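Succinoglycan biosynthesis protein (Bacillus cereus ATCC 14579, PDB 3B55) is of unknown detailed function but binds calcium and belongs to the erythromycin esterase-like family, with a possible role in succinoglycan biosynthesis. Local coordinates at residues A[44-49]-A[392-397]; A[88-93]-A[341-346]; A[119-124]-A[177-182]; A[229-234]-A[260-265]; A[363-366]-A[371-374]. The protein carries 1 engineered substitution. All blocks are in the same frame, centred on the assembly; numbering follows the deposited sequence.

Contact 1 (A[44-49]-A[392-397]); sequences KWLEAH and GVTKTW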
# COMPACT_ATOMS: atom_id res chain seq x y z
N LYS A 44 -28.72 10.41 6.81
CA LYS A 44 -29.13 10.60 8.19
C LYS A 44 -28.88 9.32 8.98
O LYS A 44 -28.61 9.37 10.18
CB LYS A 44 -30.61 10.99 8.27
CG LYS A 44 -30.90 12.40 7.77
CD LYS A 44 -31.52 13.25 8.87
CE LYS A 44 -31.45 14.75 8.58
NZ LYS A 44 -32.68 15.32 7.96
N TRP A 45 -28.97 8.18 8.30
CA TRP A 45 -28.72 6.89 8.93
C TRP A 45 -27.22 6.79 9.19
O TRP A 45 -26.78 6.26 10.21
CB TRP A 45 -29.16 5.76 7.99
CG TRP A 45 -29.01 4.37 8.54
CD1 TRP A 45 -30.00 3.58 9.04
CD2 TRP A 45 -27.80 3.60 8.61
NE1 TRP A 45 -29.49 2.36 9.42
CE2 TRP A 45 -28.14 2.34 9.16
CE3 TRP A 45 -26.47 3.84 8.25
CZ2 TRP A 45 -27.20 1.33 9.37
CZ3 TRP A 45 -25.52 2.84 8.46
CH2 TRP A 45 -25.89 1.60 9.01
N LEU A 46 -26.44 7.32 8.25
CA LEU A 46 -24.98 7.32 8.35
C LEU A 46 -24.53 8.16 9.55
O LEU A 46 -23.58 7.81 10.24
CB LEU A 46 -24.36 7.91 7.09
CG LEU A 46 -24.56 7.14 5.78
CD1 LEU A 46 -24.08 7.99 4.62
CD2 LEU A 46 -23.82 5.82 5.83
N GLU A 47 -25.24 9.26 9.78
CA GLU A 47 -24.92 10.16 10.88
C GLU A 47 -25.17 9.50 12.24
O GLU A 47 -24.41 9.68 13.19
CB GLU A 47 -25.76 11.43 10.76
CG GLU A 47 -25.00 12.70 11.07
CD GLU A 47 -25.69 13.93 10.52
OE1 GLU A 47 -26.21 13.87 9.39
OE2 GLU A 47 -25.71 14.97 11.22
N ALA A 48 -26.25 8.72 12.32
CA ALA A 48 -26.61 8.05 13.55
C ALA A 48 -25.70 6.86 13.87
O ALA A 48 -25.60 6.45 15.02
CB ALA A 48 -28.06 7.58 13.48
N HIS A 49 -25.04 6.31 12.86
CA HIS A 49 -24.16 5.16 13.08
C HIS A 49 -22.67 5.49 12.94
O HIS A 49 -21.82 4.62 13.13
CB HIS A 49 -24.52 4.03 12.12
CG HIS A 49 -25.80 3.34 12.46
ND1 HIS A 49 -27.03 3.97 12.37
CD2 HIS A 49 -26.05 2.10 12.93
CE1 HIS A 49 -27.98 3.15 12.78
NE2 HIS A 49 -27.41 2.01 13.12
N GLY A 392 -31.34 -1.76 6.31
CA GLY A 392 -32.28 -1.08 5.44
C GLY A 392 -31.79 -0.69 4.06
O GLY A 392 -30.95 -1.36 3.47
N VAL A 393 -32.32 0.42 3.56
CA VAL A 393 -31.97 0.93 2.24
C VAL A 393 -30.49 1.28 2.14
O VAL A 393 -29.90 1.18 1.06
CB VAL A 393 -32.82 2.18 1.89
CG1 VAL A 393 -34.29 1.79 1.81
CG2 VAL A 393 -32.62 3.25 2.95
N THR A 394 -29.89 1.68 3.25
CA THR A 394 -28.48 2.05 3.26
C THR A 394 -27.64 0.84 2.89
O THR A 394 -26.62 0.97 2.21
CB THR A 394 -28.03 2.54 4.65
OG1 THR A 394 -28.83 3.66 5.03
CG2 THR A 394 -26.58 2.96 4.61
N LYS A 395 -28.06 -0.32 3.35
CA LYS A 395 -27.36 -1.56 3.07
C LYS A 395 -27.42 -1.85 1.57
O LYS A 395 -26.41 -2.19 0.95
CB LYS A 395 -27.99 -2.70 3.85
CG LYS A 395 -27.32 -4.05 3.66
CD LYS A 395 -27.94 -5.08 4.59
CE LYS A 395 -27.29 -6.45 4.44
NZ LYS A 395 -27.75 -7.40 5.49
N THR A 396 -28.61 -1.69 1.00
CA THR A 396 -28.83 -1.94 -0.43
C THR A 396 -28.05 -0.94 -1.27
O THR A 396 -27.43 -1.30 -2.27
CB THR A 396 -30.33 -1.79 -0.78
OG1 THR A 396 -31.10 -2.67 0.06
CG2 THR A 396 -30.57 -2.13 -2.24
N TRP A 397 -28.11 0.32 -0.87
CA TRP A 397 -27.42 1.40 -1.57
C TRP A 397 -25.91 1.18 -1.56
O TRP A 397 -25.23 1.47 -2.55
CB TRP A 397 -27.79 2.72 -0.89
CG TRP A 397 -26.92 3.88 -1.23
CD1 TRP A 397 -26.95 4.63 -2.37
CD2 TRP A 397 -25.90 4.45 -0.41
NE1 TRP A 397 -26.02 5.63 -2.30
CE2 TRP A 397 -25.35 5.54 -1.11
CE3 TRP A 397 -25.38 4.12 0.86
CZ2 TRP A 397 -24.32 6.33 -0.58
CZ3 TRP A 397 -24.36 4.91 1.38
CH2 TRP A 397 -23.83 5.99 0.65
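The carbonyl oxygen of Trp45, whose indole meets Thr394 across the contact, is approached twice by His49. The imidazole ND1 of His49 bonds to Trp45 O at 3.2 Å, and the backbone N of His49 adds a weak bond to the same oxygen. The result is an imidazole folded back along its own helix, with ND1 over the centre of one indole face, 3.7 Å above the plane. Thr394 takes the opposite face: its OG1 stands 3.4 Å above the indole, displaced toward the rim. Thr394 CG2 makes an off-centre CH-pi contact, 4.2 Å from the centroid of the six-membered ring. With CG anti to the backbone N (chi1 -178°), Trp45 carries its indole into the gap between imidazole and threonine. No hydrogen bond crosses between the segments. Segments 44-49 and 392-397, on helices 39-49 and 392-398, cross steeply: their axes make -103° and come within 10.4 Å. They meet near one end of the mixed sheet, where Trp45 and His49 also touch Ile385 of strand 382-386. Alongside, Leu46 forks: CD2 lies 4.2 Å from Thr394 CG2, and CD1 comes obliquely to within 4.5 Å of Trp397 CH2. The Trp397 ring in turn meets those of Tyr371, His402 and Tyr37, while Ile374 and Phe375 of helix 371-376 touch both Leu46 and Trp397.

Contact 2 (A[88-93]-A[341-346]); sequences HEVFTM and TSVYEG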
# COMPACT_ATOMS: atom_id res chain seq x y z
N HIS A 88 -3.03 15.98 3.22
CA HIS A 88 -2.44 16.01 4.56
C HIS A 88 -3.24 15.25 5.62
O HIS A 88 -2.69 14.39 6.32
CB HIS A 88 -2.27 17.48 4.99
CG HIS A 88 -1.75 17.66 6.38
ND1 HIS A 88 -2.55 18.08 7.42
CD2 HIS A 88 -0.51 17.49 6.90
CE1 HIS A 88 -1.82 18.17 8.53
NE2 HIS A 88 -0.58 17.82 8.23
N GLU A 89 -4.52 15.57 5.74
CA GLU A 89 -5.40 14.94 6.73
C GLU A 89 -5.55 13.45 6.50
O GLU A 89 -5.72 12.69 7.46
CB GLU A 89 -6.79 15.60 6.72
CG GLU A 89 -6.81 17.08 7.08
CD GLU A 89 -6.18 17.98 6.02
OE1 GLU A 89 -5.97 17.53 4.87
OE2 GLU A 89 -5.93 19.16 6.33
N VAL A 90 -5.51 13.03 5.25
CA VAL A 90 -5.64 11.62 4.95
C VAL A 90 -4.42 10.89 5.51
O VAL A 90 -4.55 9.85 6.16
CB VAL A 90 -5.76 11.35 3.45
CG1 VAL A 90 -5.81 9.86 3.20
CG2 VAL A 90 -7.03 12.01 2.92
N PHE A 91 -3.24 11.45 5.26
CA PHE A 91 -2.02 10.84 5.77
C PHE A 91 -2.01 10.80 7.30
O PHE A 91 -1.78 9.74 7.89
CB PHE A 91 -0.77 11.61 5.32
CG PHE A 91 -0.38 11.37 3.88
CD1 PHE A 91 -0.54 10.11 3.29
CD2 PHE A 91 0.19 12.39 3.12
CE1 PHE A 91 -0.14 9.87 1.98
CE2 PHE A 91 0.60 12.17 1.81
CZ PHE A 91 0.43 10.90 1.23
N THR A 92 -2.26 11.93 7.95
CA THR A 92 -2.23 11.97 9.40
C THR A 92 -3.28 11.07 10.06
O THR A 92 -3.02 10.50 11.12
CB THR A 92 -2.39 13.40 9.96
OG1 THR A 92 -3.66 13.93 9.57
CG2 THR A 92 -1.26 14.30 9.47
N MSE A 93 -4.46 10.96 9.45
CA MSE A 93 -5.50 10.12 10.02
C MSE A 93 -5.09 8.65 9.91
O MSE A 93 -5.41 7.83 10.77
CB MSE A 93 -6.83 10.33 9.28
CG MSE A 93 -8.00 9.61 9.91
SE MSE A 93 -8.32 10.15 11.76
CE MSE A 93 -9.30 11.76 11.45
N THR A 341 -10.49 5.31 3.00
CA THR A 341 -10.75 6.70 3.41
C THR A 341 -11.51 7.38 2.29
O THR A 341 -11.41 6.98 1.13
CB THR A 341 -9.44 7.49 3.68
OG1 THR A 341 -8.48 7.21 2.65
CG2 THR A 341 -8.87 7.11 5.04
N SER A 342 -12.30 8.39 2.64
CA SER A 342 -13.07 9.10 1.64
C SER A 342 -13.09 10.59 1.96
O SER A 342 -12.98 11.01 3.11
CB SER A 342 -14.49 8.54 1.58
OG SER A 342 -15.14 8.95 0.39
N VAL A 343 -13.23 11.40 0.92
CA VAL A 343 -13.21 12.84 1.09
C VAL A 343 -14.49 13.51 0.60
O VAL A 343 -15.42 12.85 0.15
CB VAL A 343 -12.01 13.43 0.34
CG1 VAL A 343 -10.72 12.93 0.97
CG2 VAL A 343 -12.07 13.01 -1.13
N TYR A 344 -14.51 14.84 0.69
CA TYR A 344 -15.65 15.63 0.26
C TYR A 344 -15.23 16.97 -0.34
O TYR A 344 -15.37 17.19 -1.54
CB TYR A 344 -16.60 15.84 1.44
CG TYR A 344 -17.83 16.65 1.10
CD1 TYR A 344 -18.61 16.34 -0.01
CD2 TYR A 344 -18.20 17.74 1.89
CE1 TYR A 344 -19.73 17.10 -0.34
CE2 TYR A 344 -19.33 18.50 1.57
CZ TYR A 344 -20.09 18.17 0.46
OH TYR A 344 -21.20 18.92 0.15
N GLU A 345 -14.70 17.87 0.49
CA GLU A 345 -14.27 19.17 -0.01
C GLU A 345 -12.81 19.43 0.34
O GLU A 345 -12.25 18.81 1.25
CB GLU A 345 -15.14 20.29 0.58
CG GLU A 345 -16.62 20.19 0.24
CD GLU A 345 -17.45 21.33 0.85
OE1 GLU A 345 -17.25 21.63 2.05
OE2 GLU A 345 -18.29 21.91 0.13
N GLY A 346 -12.19 20.35 -0.39
CA GLY A 346 -10.80 20.68 -0.13
C GLY A 346 -9.88 20.62 -1.33
O GLY A 346 -10.32 20.46 -2.47
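Val90 lies over Thr341 and Val343, its two methyls divided between them. CG1 of Val90 comes to 3.8 Å from Thr341 OG1, the two side chains crossing at a slant, while Val90 CG2 lies 4.3 Å from Val343 CG1 in a purely apolar contact. The division follows from the first torsion of the valine: CG1 is anti to the backbone N (chi1 176°) and CG2 is anti to the carbonyl carbon, which spreads the methyls over two alternate residues of the strand. Ser342, between those two, points its CB away from the helix. Although Thr341 OG1 faces a methyl here, it is hydrogen-bonded to Gly81 O on strand 77-82 and to Ala83 N just after it, so the hydroxyl is tied to the neighbouring parallel strand and the valine covers it without competing for a bond. Val436 touches both Val90 and Val343 and extends the apolar patch. The side chain of Val90 is about 8 Å from that of His85, a calcium ligand with Glu113, and about 12 Å from the calcium ion itself, nearest atoms being meant. This is helix-on-sheet packing, and helix 88-104 is the connection of a beta-alpha-beta crossover from strand 77-82 to the parallel strand 109-112.

Contact 3 (A[119-124]-A[177-182]); sequences ALELDR and NENVYN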
# COMPACT_ATOMS: atom_id res chain seq x y z
N ALA A 119 12.26 0.54 0.77
CA ALA A 119 11.82 0.31 2.14
C ALA A 119 12.88 -0.40 2.99
O ALA A 119 12.85 -0.31 4.22
CB ALA A 119 10.53 -0.49 2.15
N LEU A 120 13.81 -1.10 2.35
CA LEU A 120 14.88 -1.79 3.08
C LEU A 120 15.64 -0.74 3.89
O LEU A 120 16.16 -1.03 4.97
CB LEU A 120 15.84 -2.49 2.12
CG LEU A 120 15.31 -3.71 1.36
CD1 LEU A 120 16.39 -4.24 0.43
CD2 LEU A 120 14.89 -4.79 2.35
N GLU A 121 15.70 0.48 3.35
CA GLU A 121 16.39 1.60 3.99
C GLU A 121 15.51 2.28 5.03
O GLU A 121 16.01 2.87 5.99
CB GLU A 121 16.81 2.62 2.93
CG GLU A 121 17.87 2.15 1.95
CD GLU A 121 19.24 2.00 2.59
OE1 GLU A 121 19.48 2.58 3.67
OE2 GLU A 121 20.09 1.30 1.99
N LEU A 122 14.19 2.23 4.83
CA LEU A 122 13.27 2.85 5.77
C LEU A 122 13.22 1.96 7.01
O LEU A 122 13.12 2.45 8.13
CB LEU A 122 11.88 2.98 5.16
CG LEU A 122 11.78 3.80 3.87
CD1 LEU A 122 10.35 3.79 3.37
CD2 LEU A 122 12.26 5.23 4.11
N ASP A 123 13.30 0.66 6.78
CA ASP A 123 13.28 -0.32 7.86
C ASP A 123 14.52 -0.13 8.72
O ASP A 123 14.46 -0.18 9.95
CB ASP A 123 13.24 -1.73 7.27
CG ASP A 123 12.96 -2.79 8.32
OD1 ASP A 123 12.00 -2.61 9.10
OD2 ASP A 123 13.70 -3.80 8.36
N ARG A 124 15.66 0.10 8.06
CA ARG A 124 16.92 0.31 8.75
C ARG A 124 16.82 1.59 9.60
O ARG A 124 17.39 1.67 10.69
CB ARG A 124 18.05 0.43 7.73
CG ARG A 124 19.41 0.78 8.32
CD ARG A 124 20.51 0.62 7.29
NE ARG A 124 21.82 1.04 7.79
CZ ARG A 124 22.22 2.30 7.88
NH1 ARG A 124 21.41 3.28 7.49
NH2 ARG A 124 23.42 2.59 8.35
N ASN A 177 16.86 -1.94 -6.85
CA ASN A 177 18.18 -1.34 -6.68
C ASN A 177 19.22 -2.34 -6.20
O ASN A 177 18.91 -3.48 -5.88
CB ASN A 177 18.08 -0.14 -5.73
CG ASN A 177 17.06 0.89 -6.21
OD1 ASN A 177 16.87 1.08 -7.42
ND2 ASN A 177 16.41 1.57 -5.27
N GLU A 178 20.46 -1.88 -6.13
CA GLU A 178 21.58 -2.70 -5.73
C GLU A 178 21.55 -3.27 -4.31
O GLU A 178 22.10 -4.35 -4.06
CB GLU A 178 22.87 -1.91 -5.97
CG GLU A 178 24.13 -2.75 -6.11
CD GLU A 178 25.28 -1.96 -6.71
OE1 GLU A 178 26.40 -2.51 -6.79
OE2 GLU A 178 25.05 -0.80 -7.12
N ASN A 179 20.90 -2.59 -3.37
CA ASN A 179 20.85 -3.12 -2.00
C ASN A 179 20.20 -4.49 -1.93
O ASN A 179 20.57 -5.32 -1.10
CB ASN A 179 20.15 -2.14 -1.05
CG ASN A 179 18.82 -1.63 -1.58
OD1 ASN A 179 18.42 -1.94 -2.71
ND2 ASN A 179 18.13 -0.84 -0.77
N VAL A 180 19.23 -4.74 -2.80
CA VAL A 180 18.56 -6.04 -2.81
C VAL A 180 19.55 -7.11 -3.24
O VAL A 180 19.62 -8.18 -2.66
CB VAL A 180 17.35 -6.03 -3.78
CG1 VAL A 180 16.88 -7.46 -4.04
CG2 VAL A 180 16.22 -5.21 -3.19
N TYR A 181 20.32 -6.80 -4.28
CA TYR A 181 21.32 -7.72 -4.81
C TYR A 181 22.43 -7.98 -3.79
O TYR A 181 22.89 -9.11 -3.66
CB TYR A 181 21.93 -7.15 -6.10
CG TYR A 181 20.95 -7.12 -7.25
CD1 TYR A 181 20.61 -8.29 -7.93
CD2 TYR A 181 20.35 -5.93 -7.65
CE1 TYR A 181 19.70 -8.28 -8.99
CE2 TYR A 181 19.43 -5.90 -8.70
CZ TYR A 181 19.11 -7.08 -9.36
OH TYR A 181 18.21 -7.06 -10.40
N ASN A 182 22.85 -6.94 -3.08
CA ASN A 182 23.90 -7.10 -2.07
C ASN A 182 23.45 -7.96 -0.90
O ASN A 182 24.28 -8.57 -0.23
CB ASN A 182 24.38 -5.74 -1.55
CG ASN A 182 25.14 -4.95 -2.60
OD1 ASN A 182 25.88 -5.51 -3.41
ND2 ASN A 182 24.98 -3.63 -2.58
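Leu120 and Val180 cross at about a right angle, with Leu120 CD1 set 3.8 Å from Val180 CG2. The same leucine methyl meets the Asn179 amide at a slant, 4.0 Å from ND2. Glu121, bent at its second torsion (chi2 -71°), brings its carboxylate to nearly the same tilt as that amide, the two planes only 11° apart. Yet Glu121 OE2 and Asn179 ND2 are 4.0 Å from each other and form no hydrogen bond. The amide nitrogen is instead bonded to Asp117 O, one turn back along the first helix, and this bond holds the amide against Leu120. Polar tethering and apolar packing thus lie side by side in a small, partly buried interface. The segment axes come within 11.0 Å at 74°, so helices 116-128 and 178-192 meet over a short length. Val180 also touches Asn258 of helix 250-268, while Asp123 ties helix 116-128 to Arg167 and Val168 on strand 167-172, at one edge of the mixed sheet.

Contact 4 (A[229-234]-A[260-265]); sequences LDAKTI and RIIEQF. Engineered in segment 229-234: Thr233 (natural residue Gln).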
# COMPACT_ATOMS: atom_id res chain seq x y z
N LEU A 229 15.14 -15.26 -17.13
CA LEU A 229 15.73 -16.56 -16.85
C LEU A 229 16.85 -16.46 -15.84
O LEU A 229 17.06 -17.38 -15.05
CB LEU A 229 16.26 -17.21 -18.13
CG LEU A 229 15.39 -18.36 -18.60
CD1 LEU A 229 15.33 -19.46 -17.54
CD2 LEU A 229 14.00 -17.83 -18.88
N ASP A 230 17.59 -15.36 -15.87
CA ASP A 230 18.67 -15.18 -14.92
C ASP A 230 18.10 -15.10 -13.51
O ASP A 230 18.67 -15.65 -12.57
CB ASP A 230 19.46 -13.90 -15.22
CG ASP A 230 20.37 -14.05 -16.44
OD1 ASP A 230 20.47 -15.17 -16.99
OD2 ASP A 230 21.00 -13.05 -16.83
N ALA A 231 16.97 -14.42 -13.36
CA ALA A 231 16.32 -14.28 -12.06
C ALA A 231 15.78 -15.62 -11.58
O ALA A 231 15.96 -15.99 -10.42
CB ALA A 231 15.18 -13.25 -12.14
N LYS A 232 15.10 -16.34 -12.47
CA LYS A 232 14.55 -17.65 -12.13
C LYS A 232 15.68 -18.55 -11.64
O LYS A 232 15.53 -19.27 -10.66
CB LYS A 232 13.89 -18.31 -13.34
CG LYS A 232 12.49 -17.81 -13.63
CD LYS A 232 11.86 -18.54 -14.81
CE LYS A 232 10.42 -18.10 -15.04
NZ LYS A 232 9.81 -18.74 -16.24
N THR A 233 16.80 -18.48 -12.35
CA THR A 233 17.97 -19.27 -12.01
C THR A 233 18.55 -18.91 -10.64
O THR A 233 18.95 -19.80 -9.89
CB THR A 233 19.06 -19.11 -13.09
OG1 THR A 233 18.71 -19.88 -14.25
CG2 THR A 233 20.41 -19.57 -12.57
N ILE A 234 18.59 -17.63 -10.31
CA ILE A 234 19.12 -17.21 -9.01
C ILE A 234 18.26 -17.80 -7.90
O ILE A 234 18.79 -18.36 -6.94
CB ILE A 234 19.15 -15.68 -8.88
CG1 ILE A 234 20.20 -15.11 -9.83
CG2 ILE A 234 19.43 -15.29 -7.44
CD1 ILE A 234 20.37 -13.60 -9.74
N ARG A 260 12.93 -13.23 -5.00
CA ARG A 260 11.59 -13.25 -5.55
C ARG A 260 11.24 -11.88 -6.15
O ARG A 260 10.51 -11.78 -7.13
CB ARG A 260 10.58 -13.58 -4.46
CG ARG A 260 9.21 -13.88 -4.99
CD ARG A 260 9.17 -15.26 -5.62
NE ARG A 260 7.94 -15.48 -6.38
CZ ARG A 260 7.76 -15.05 -7.63
NH1 ARG A 260 8.72 -14.40 -8.26
NH2 ARG A 260 6.61 -15.28 -8.24
N ILE A 261 11.77 -10.82 -5.55
CA ILE A 261 11.50 -9.47 -6.04
C ILE A 261 12.07 -9.27 -7.45
O ILE A 261 11.45 -8.62 -8.28
CB ILE A 261 12.10 -8.41 -5.09
CG1 ILE A 261 11.39 -8.47 -3.73
CG2 ILE A 261 11.98 -7.03 -5.70
CD1 ILE A 261 9.91 -8.08 -3.78
N ILE A 262 13.26 -9.82 -7.69
CA ILE A 262 13.91 -9.72 -8.99
C ILE A 262 13.07 -10.41 -10.06
O ILE A 262 12.96 -9.91 -11.19
CB ILE A 262 15.31 -10.36 -8.96
CG1 ILE A 262 16.12 -9.80 -7.79
CG2 ILE A 262 16.04 -10.09 -10.27
CD1 ILE A 262 17.44 -10.50 -7.55
N GLU A 263 12.49 -11.56 -9.73
CA GLU A 263 11.63 -12.27 -10.68
C GLU A 263 10.36 -11.47 -10.93
O GLU A 263 9.87 -11.41 -12.06
CB GLU A 263 11.24 -13.64 -10.14
CG GLU A 263 12.35 -14.68 -10.09
CD GLU A 263 11.83 -16.03 -9.64
OE1 GLU A 263 11.22 -16.74 -10.47
OE2 GLU A 263 12.02 -16.37 -8.45
N GLN A 264 9.82 -10.87 -9.87
CA GLN A 264 8.60 -10.09 -10.00
C GLN A 264 8.83 -8.92 -10.94
O GLN A 264 8.00 -8.62 -11.80
CB GLN A 264 8.15 -9.56 -8.63
CG GLN A 264 7.59 -10.63 -7.69
CD GLN A 264 7.27 -10.07 -6.32
OE1 GLN A 264 7.53 -8.89 -6.05
NE2 GLN A 264 6.74 -10.90 -5.44
N PHE A 265 9.97 -8.26 -10.77
CA PHE A 265 10.30 -7.12 -11.61
C PHE A 265 10.53 -7.53 -13.07
O PHE A 265 9.95 -6.94 -13.97
CB PHE A 265 11.53 -6.39 -11.05
CG PHE A 265 12.00 -5.25 -11.91
CD1 PHE A 265 12.91 -5.46 -12.94
CD2 PHE A 265 11.49 -3.97 -11.72
CE1 PHE A 265 13.30 -4.41 -13.78
CE2 PHE A 265 11.88 -2.91 -12.55
CZ PHE A 265 12.79 -3.14 -13.58
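Ile262 and Glu263 are the residues of 260-265 that meet Ala231 and Lys232. At the start of the segment, Arg260 works within its own helix: its NH1 is 3.8 Å from Glu263 OE2, a long salt bridge in which the oxygen lies well out of the guanidinium plane, so no N-H points at it and any attraction is probably one of charge alone. Ile262 then sends CG2, anti to the backbone N, to 3.8 Å from Ala231 CB. Its neighbour Glu263 lays an extended chain over the same alanine, with CG also 3.8 Å from Ala231 CB, and crosses Lys232 at about a right angle. There, Glu263 OE1 rests 3.6 Å from Lys232 CG, against the aliphatic stem, while Lys232 NZ stays 6.3 Å from that oxygen. The small alanine permits the close approach: Ala231 and Glu263 have CA atoms 5.3 Å apart, and the segment axes come to 8.6 Å at -159°, so helices 221-240 and 250-268 pass each other nearly antiparallel here. No hydrogen bond or salt bridge joins the two segments themselves, so close packing on Ala231 joins them, and the carboxylate has its hydrogen bond at the side, from OE2 to Ser235 OG.

Contact 5 (A[363-366]-A[371-374]); sequences LKSD and YNYI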
# COMPACT_ATOMS: atom_id res chain seq x y z
N LEU A 363 -11.41 19.43 -4.88
CA LEU A 363 -12.53 18.50 -4.83
C LEU A 363 -13.83 19.15 -5.29
O LEU A 363 -14.13 20.28 -4.90
CB LEU A 363 -12.70 17.95 -3.41
CG LEU A 363 -11.61 16.97 -2.97
CD1 LEU A 363 -11.79 16.60 -1.50
CD2 LEU A 363 -11.67 15.73 -3.85
N LYS A 364 -14.57 18.44 -6.14
CA LYS A 364 -15.86 18.91 -6.66
C LYS A 364 -16.88 17.79 -6.49
O LYS A 364 -17.17 17.06 -7.43
CB LYS A 364 -15.78 19.27 -8.15
CG LYS A 364 -14.74 20.31 -8.51
CD LYS A 364 -15.01 20.91 -9.89
CE LYS A 364 -16.28 21.77 -9.91
NZ LYS A 364 -17.55 21.00 -9.98
N SER A 365 -17.41 17.65 -5.28
CA SER A 365 -18.41 16.63 -5.01
C SER A 365 -19.77 17.25 -5.25
O SER A 365 -20.57 17.42 -4.33
CB SER A 365 -18.29 16.15 -3.57
OG SER A 365 -16.95 15.78 -3.28
N ASP A 366 -20.02 17.59 -6.50
CA ASP A 366 -21.25 18.21 -6.96
C ASP A 366 -22.39 17.21 -7.15
O ASP A 366 -23.56 17.52 -6.92
CB ASP A 366 -20.99 18.91 -8.30
CG ASP A 366 -20.50 17.94 -9.38
OD1 ASP A 366 -19.53 17.18 -9.12
OD2 ASP A 366 -21.07 17.93 -10.49
N TYR A 371 -20.89 8.82 -3.50
CA TYR A 371 -20.62 8.50 -2.11
C TYR A 371 -20.01 9.70 -1.40
O TYR A 371 -20.26 9.91 -0.21
CB TYR A 371 -19.64 7.32 -2.03
CG TYR A 371 -20.25 6.00 -2.45
CD1 TYR A 371 -21.21 5.38 -1.64
CD2 TYR A 371 -19.85 5.36 -3.61
CE1 TYR A 371 -21.73 4.14 -1.99
CE2 TYR A 371 -20.37 4.13 -3.97
CZ TYR A 371 -21.31 3.52 -3.15
OH TYR A 371 -21.78 2.27 -3.47
N ASN A 372 -19.23 10.49 -2.13
CA ASN A 372 -18.58 11.69 -1.58
C ASN A 372 -19.61 12.70 -1.07
O ASN A 372 -19.55 13.15 0.08
CB ASN A 372 -17.71 12.33 -2.65
CG ASN A 372 -16.55 11.44 -3.06
OD1 ASN A 372 -15.49 11.45 -2.43
ND2 ASN A 372 -16.75 10.66 -4.12
N TYR A 373 -20.55 13.05 -1.93
CA TYR A 373 -21.59 14.01 -1.57
C TYR A 373 -22.42 13.49 -0.40
O TYR A 373 -22.64 14.19 0.59
CB TYR A 373 -22.53 14.24 -2.75
CG TYR A 373 -23.62 15.25 -2.47
CD1 TYR A 373 -23.39 16.61 -2.66
CD2 TYR A 373 -24.87 14.85 -1.98
CE1 TYR A 373 -24.36 17.56 -2.37
CE2 TYR A 373 -25.86 15.80 -1.69
CZ TYR A 373 -25.59 17.15 -1.88
OH TYR A 373 -26.53 18.10 -1.58
N ILE A 374 -22.88 12.25 -0.53
CA ILE A 374 -23.71 11.63 0.48
C ILE A 374 -23.02 11.54 1.85
O ILE A 374 -23.60 11.98 2.85
CB ILE A 374 -24.19 10.26 -0.02
CG1 ILE A 374 -25.15 10.50 -1.21
CG2 ILE A 374 -24.88 9.49 1.09
CD1 ILE A 374 -25.59 9.25 -1.94
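An inverse gamma turn centred on Ser365 presses against the first turn of helix 371-376, meeting Asn372 and Tyr373. The turn is supported by its backbone angles at Ser365 (phi -91°, psi 66°) and by a weak bond from Asp366 N to Lys364 O. It lies in the loop that leads from the two-stranded antiparallel sheet 346-351/357-362 into the helix, so the contact folds this loop back on the element it introduces. Ser365 and Tyr373 have CA atoms 5.4 Å apart, and the CB of each points toward the other segment. The serine side chain packs on the helix through carbon: Ser365 CB is 4.0 Å from Asn372 CB, and Ser365 OG is 3.6 Å from the same carbon. The hydroxyl has its polar partner in Tyr344 O, which follows Val343 in the chain, and it therefore ties the turn to the segment 341-346 while touching the helix. Asn372 lies in between, also touching Ser342 and Val343 of strand 336-344 and Ile404 and Phe405 of strand 402-405. The Tyr373 CG is anti to the backbone N (chi1 -178°), which sets the ring beside the turn. Asp366 O approaches that ring obliquely, whereas Ser365 O meets it at the edge, close to the ring plane, 3.4 Å from Tyr373 CD1.

Contacts 1, 2 and 5 gather on one side of the chain's centre, and contacts 3 and 4 on the other. Contacts 1 and 2 are buried; the other three are partly buried. Contacts 1 and 5 touch through Trp397 CZ2 and Tyr371 CD1, 3.4 Å apart, so helix 371-376 serves both. Contacts 2 and 5 share a polar joint, Gly346 O and Leu363 N, 2.8 Å apart, a probable hydrogen bond. Contacts 3 and 4 meet by packing of Tyr181 against Ile262, among the helices. The chemistry varies accordingly: aromatic in contact 1, aliphatic on the sheet in contact 2, mixed with carboxylates in contacts 3 and 4, and backbone-rich in contact 5.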